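Local structure of nigritoxine (Vibrio nigripulchritudo, 5M41) at residues 131-136 against 190-195; 512-517 against 522-527. The protein acts as a bacterial toxin against crustaceans and insects and has a new fold. All coordinates share one frame; numbering follows the deposited sequence.

Contact 1: residues 131-136 against 190-195; sequences FTSWEK and SQENND. With MG (magnesium ion), chain B.
Glu192 works in two directions at once: its backbone O binds a magnesium ion at 2.2 Å, while its carboxylate reaches back to grip the start of the short helix 133-136. The side chain leaves beside its own backbone N (chi1 -61°) and bends again at chi2 (-59°), which carries both oxygens to Ser133. OE1 accepts from Ser133 OG at 2.7 Å, on the syn side and near the carboxylate plane. OE2 takes the N-H of Ser133 in a bond of 2.8 Å that is fairly straight at the hydrogen but comes from above that plane. Water 2 links OE2 to Trp134 N as well, and CB of Thr132 lies 3.3 Å from OE2. Beside this grip, Thr132 CG2 rests on Gln191 CB, and water 1 bridges Thr132 OG1 and Gln191 OE1. Thr132 and Glu135 form a capping box: Thr132 OG1 accepts from Glu135 N at 3.0 Å, and Glu135 OE1 from Thr132 N at 2.8 Å. Asp195 OD1, Val189 O and three waters complete the magnesium shell. The bonds from Ser133 tie the metal-binding loop to the helix start, whose N-H groups would probably favour the ionised form of this buried carboxylate.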
# COMPACT_ATOMS: atom_id res chain seq x y z
N PHE A 131 -3.92 42.27 -17.70
CA PHE A 131 -2.95 43.09 -18.40
C PHE A 131 -1.56 42.90 -17.81
O PHE A 131 -1.42 42.69 -16.61
CB PHE A 131 -3.40 44.57 -18.35
CG PHE A 131 -4.72 44.82 -19.05
CD1 PHE A 131 -4.77 45.03 -20.43
CD2 PHE A 131 -5.92 44.80 -18.33
CE1 PHE A 131 -5.99 45.25 -21.07
CE2 PHE A 131 -7.14 44.99 -18.97
CZ PHE A 131 -7.17 45.22 -20.34
N THR A 132 -0.53 42.97 -18.64
CA THR A 132 0.85 42.88 -18.17
C THR A 132 1.20 44.11 -17.32
O THR A 132 0.44 45.09 -17.31
CB THR A 132 1.83 42.80 -19.34
OG1 THR A 132 1.81 44.03 -20.09
CG2 THR A 132 1.50 41.57 -20.29
N SER A 133 2.34 44.06 -16.62
CA SER A 133 2.86 45.25 -15.91
C SER A 133 2.97 46.45 -16.84
O SER A 133 2.53 47.55 -16.49
CB SER A 133 4.22 44.99 -15.32
OG SER A 133 4.12 43.95 -14.40
N TRP A 134 3.54 46.21 -18.02
CA TRP A 134 3.66 47.25 -19.05
C TRP A 134 2.33 47.84 -19.45
O TRP A 134 2.20 49.06 -19.59
CB TRP A 134 4.36 46.66 -20.27
CG TRP A 134 4.51 47.63 -21.42
CD1 TRP A 134 3.79 47.65 -22.60
CD2 TRP A 134 5.41 48.77 -21.50
NE1 TRP A 134 4.19 48.68 -23.41
CE2 TRP A 134 5.18 49.38 -22.80
CE3 TRP A 134 6.38 49.31 -20.66
CZ2 TRP A 134 5.88 50.50 -23.23
CZ3 TRP A 134 7.08 50.46 -21.10
CH2 TRP A 134 6.83 51.03 -22.35
N GLU A 135 1.31 46.98 -19.62
CA GLU A 135 0.00 47.41 -20.11
C GLU A 135 -0.91 48.05 -19.07
O GLU A 135 -1.85 48.76 -19.45
CB GLU A 135 -0.78 46.25 -20.73
CG GLU A 135 -0.17 45.62 -21.98
CD GLU A 135 -0.62 44.18 -22.20
OE1 GLU A 135 -1.21 43.56 -21.29
OE2 GLU A 135 -0.36 43.67 -23.32
N LYS A 136 -0.67 47.76 -17.79
CA LYS A 136 -1.63 48.06 -16.72
C LYS A 136 -1.88 49.57 -16.57
O LYS A 136 -2.96 50.00 -16.16
CB LYS A 136 -1.14 47.51 -15.38
CG LYS A 136 -1.75 46.18 -14.97
CD LYS A 136 -1.08 45.73 -13.68
CE LYS A 136 -1.70 44.48 -13.10
NZ LYS A 136 -1.37 43.28 -13.90
N SER A 190 5.27 35.38 -20.55
CA SER A 190 6.65 35.71 -20.96
C SER A 190 7.02 37.18 -20.69
O SER A 190 8.21 37.51 -20.59
CB SER A 190 6.91 35.39 -22.42
OG SER A 190 6.51 36.45 -23.24
N GLN A 191 6.03 38.05 -20.61
CA GLN A 191 6.27 39.44 -20.25
C GLN A 191 6.53 39.72 -18.76
O GLN A 191 6.92 40.83 -18.38
CB GLN A 191 5.09 40.28 -20.72
CG GLN A 191 5.08 40.46 -22.22
CD GLN A 191 6.16 41.41 -22.70
OE1 GLN A 191 6.15 42.60 -22.34
NE2 GLN A 191 7.08 40.91 -23.52
N GLU A 192 6.29 38.72 -17.92
CA GLU A 192 6.32 38.89 -16.47
C GLU A 192 7.44 38.02 -15.87
O GLU A 192 7.90 37.11 -16.53
CB GLU A 192 4.95 38.57 -15.85
CG GLU A 192 3.82 39.46 -16.35
CD GLU A 192 4.09 40.94 -16.08
OE1 GLU A 192 4.52 41.30 -14.97
OE2 GLU A 192 3.89 41.75 -16.99
N ASN A 193 7.94 38.37 -14.68
CA ASN A 193 9.01 37.57 -14.03
C ASN A 193 8.51 36.37 -13.23
O ASN A 193 9.20 35.35 -13.12
CB ASN A 193 9.92 38.44 -13.13
CG ASN A 193 10.84 39.36 -13.93
OD1 ASN A 193 11.18 39.07 -15.07
ND2 ASN A 193 11.22 40.48 -13.32
N ASN A 194 7.31 36.48 -12.66
CA ASN A 194 6.76 35.45 -11.76
C ASN A 194 5.85 34.50 -12.51
O ASN A 194 4.64 34.41 -12.24
CB ASN A 194 6.05 36.07 -10.54
CG ASN A 194 4.99 37.11 -10.91
OD1 ASN A 194 5.03 37.73 -11.99
ND2 ASN A 194 4.02 37.30 -10.01
N ASP A 195 6.44 33.78 -13.45
CA ASP A 195 5.73 32.84 -14.27
C ASP A 195 4.63 32.10 -13.51
O ASP A 195 3.48 32.19 -13.89
CB ASP A 195 6.72 31.87 -14.96
CG ASP A 195 7.43 32.52 -16.13
OD1 ASP A 195 7.52 33.77 -16.14
OD2 ASP A 195 7.87 31.80 -17.06
MG MG B . 8.13 35.14 -17.55
O HOH W 1 3.64 43.89 -22.01
O HOH W 2 5.20 43.69 -18.53
O HOH W 3 9.76 36.25 -18.84
O HOH W 4 9.94 34.76 -15.87
O HOH W 5 8.67 33.30 -19.14

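Contact 2: residues 512-517 against 522-527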
# COMPACT_ATOMS: atom_id res chain seq x y z
N ARG A 512 4.18 -25.05 29.29
CA ARG A 512 3.91 -25.92 30.43
C ARG A 512 3.07 -27.14 30.08
O ARG A 512 2.32 -27.10 29.10
CB ARG A 512 3.15 -25.14 31.50
CG ARG A 512 3.94 -24.04 32.15
CD ARG A 512 2.97 -23.16 32.91
NE ARG A 512 2.73 -23.64 34.26
CZ ARG A 512 1.56 -24.04 34.76
NH1 ARG A 512 0.46 -24.06 34.02
NH2 ARG A 512 1.49 -24.42 36.02
N LYS A 513 3.17 -28.19 30.89
CA LYS A 513 2.40 -29.40 30.64
C LYS A 513 1.19 -29.46 31.56
O LYS A 513 1.34 -29.66 32.77
CB LYS A 513 3.26 -30.67 30.74
CG LYS A 513 2.83 -31.75 29.74
CD LYS A 513 3.81 -32.92 29.67
CE LYS A 513 5.01 -32.64 28.77
NZ LYS A 513 4.80 -33.06 27.36
N VAL A 514 0.01 -29.27 30.99
CA VAL A 514 -1.22 -29.15 31.77
C VAL A 514 -2.22 -30.28 31.48
O VAL A 514 -2.19 -30.87 30.41
CB VAL A 514 -1.92 -27.79 31.57
CG1 VAL A 514 -1.01 -26.66 32.02
CG2 VAL A 514 -2.39 -27.61 30.13
N PRO A 515 -3.11 -30.58 32.46
CA PRO A 515 -4.15 -31.57 32.24
C PRO A 515 -5.03 -31.19 31.06
O PRO A 515 -5.30 -30.02 30.87
CB PRO A 515 -4.98 -31.50 33.53
CG PRO A 515 -4.02 -31.04 34.56
CD PRO A 515 -3.09 -30.09 33.85
N VAL A 516 -5.43 -32.19 30.27
CA VAL A 516 -6.42 -32.01 29.21
C VAL A 516 -7.77 -31.85 29.91
O VAL A 516 -8.41 -32.85 30.22
CB VAL A 516 -6.46 -33.24 28.26
CG1 VAL A 516 -7.50 -33.04 27.16
CG2 VAL A 516 -5.08 -33.53 27.67
N PRO A 517 -8.21 -30.59 30.14
CA PRO A 517 -9.24 -30.26 31.15
C PRO A 517 -10.58 -30.99 30.97
O PRO A 517 -11.62 -30.34 30.73
CB PRO A 517 -9.39 -28.73 31.03
CG PRO A 517 -8.19 -28.27 30.27
CD PRO A 517 -7.86 -29.39 29.34
N ASN A 522 -4.15 -37.92 31.12
CA ASN A 522 -3.29 -37.34 30.08
C ASN A 522 -3.14 -35.81 30.10
O ASN A 522 -4.00 -35.06 30.59
CB ASN A 522 -3.63 -37.86 28.67
CG ASN A 522 -5.12 -38.07 28.47
OD1 ASN A 522 -5.94 -37.21 28.79
ND2 ASN A 522 -5.48 -39.22 27.91
N PHE A 523 -2.01 -35.38 29.55
CA PHE A 523 -1.51 -34.03 29.67
C PHE A 523 -1.10 -33.51 28.29
O PHE A 523 -0.79 -34.29 27.40
CB PHE A 523 -0.32 -34.03 30.64
CG PHE A 523 -0.69 -34.31 32.08
CD1 PHE A 523 -0.76 -33.27 33.00
CD2 PHE A 523 -0.99 -35.60 32.51
CE1 PHE A 523 -1.11 -33.52 34.32
CE2 PHE A 523 -1.35 -35.85 33.82
CZ PHE A 523 -1.41 -34.81 34.73
N GLU A 524 -1.11 -32.19 28.12
CA GLU A 524 -0.75 -31.57 26.86
C GLU A 524 0.09 -30.35 27.18
O GLU A 524 0.09 -29.87 28.32
CB GLU A 524 -2.00 -31.15 26.10
CG GLU A 524 -2.66 -29.91 26.69
CD GLU A 524 -4.07 -29.67 26.20
OE1 GLU A 524 -4.52 -30.40 25.30
OE2 GLU A 524 -4.72 -28.74 26.72
N ASN A 525 0.79 -29.83 26.17
CA ASN A 525 1.65 -28.65 26.32
C ASN A 525 0.88 -27.38 25.99
O ASN A 525 0.07 -27.36 25.07
CB ASN A 525 2.91 -28.77 25.46
CG ASN A 525 3.72 -30.01 25.78
OD1 ASN A 525 4.40 -30.08 26.80
ND2 ASN A 525 3.66 -31.01 24.91
N ARG A 526 1.12 -26.32 26.77
CA ARG A 526 0.47 -25.05 26.53
C ARG A 526 1.36 -23.92 26.93
O ARG A 526 1.97 -23.97 28.01
CB ARG A 526 -0.85 -24.95 27.30
CG ARG A 526 -2.06 -25.37 26.49
CD ARG A 526 -3.31 -24.87 27.17
NE ARG A 526 -4.44 -24.83 26.25
CZ ARG A 526 -5.56 -25.54 26.39
NH1 ARG A 526 -5.72 -26.35 27.43
NH2 ARG A 526 -6.52 -25.43 25.49
N LEU A 527 1.44 -22.90 26.07
CA LEU A 527 2.13 -21.66 26.41
C LEU A 527 1.23 -20.87 27.37
O LEU A 527 0.06 -20.58 27.06
CB LEU A 527 2.43 -20.83 25.16
CG LEU A 527 3.57 -21.35 24.27
CD1 LEU A 527 3.52 -20.73 22.87
CD2 LEU A 527 4.94 -21.17 24.94
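Lys513 and Asn525 face each other as a non-hydrogen-bonded pair of antiparallel strands, and their side chains run alongside one another in the same direction. From CB of Lys513, which lies near both Glu524 O and Asn525 OD1, the chain passes to CG, 3.6 Å from Glu524 O and 4.0 Å from Phe523 CB. CD stays close to Asn525 OD1, and bends at chi3 (-82°) and chi4 (-91°) turn the end of the chain over toward the Asn525 amide. CE thus comes to 3.3 Å from OD1, and NZ donates to the same oxygen at 3.1 Å, well off the line of the C=O bond. NZ also donates to the backbone O atoms of Gly564 and Ile563, the latter shared with Asn525 ND2, which anchors this face to the loop after strand 560-562. The other face carries Arg512, Val514, Glu524 and Arg526: Val514 CG2 lies at the edge of the Arg526 guanidinium, whose NH1 makes a salt bridge with Glu524 OE2 at 2.7 Å. Farther along, Pro515 CG touches Phe523 CE1 at 3.8 Å. Paired backbone bonds join Arg512 with Arg526 and Val514 with Glu524, and Val516 N reaches Asn522 O, the arrangement of a twisted antiparallel beta hairpin near its connecting loop.

Contact 1 and contact 2 lie on opposite sides of the chain's centre, with their own centres about 85 Å apart and their nearest atoms about 64 Å apart. Contact 1 closes before contact 2 opens along the chain. The bound magnesium belongs to the 190-195 side of contact 1; contact 2 is remote from it. They also differ in kind: 131-136 and 190-195, with 53 residues between them, are joined chiefly through side chains and water around a helix start, whereas 512-517 and 522-527 are near neighbours in sequence, held by backbone pairing within a four-stranded antiparallel sheet.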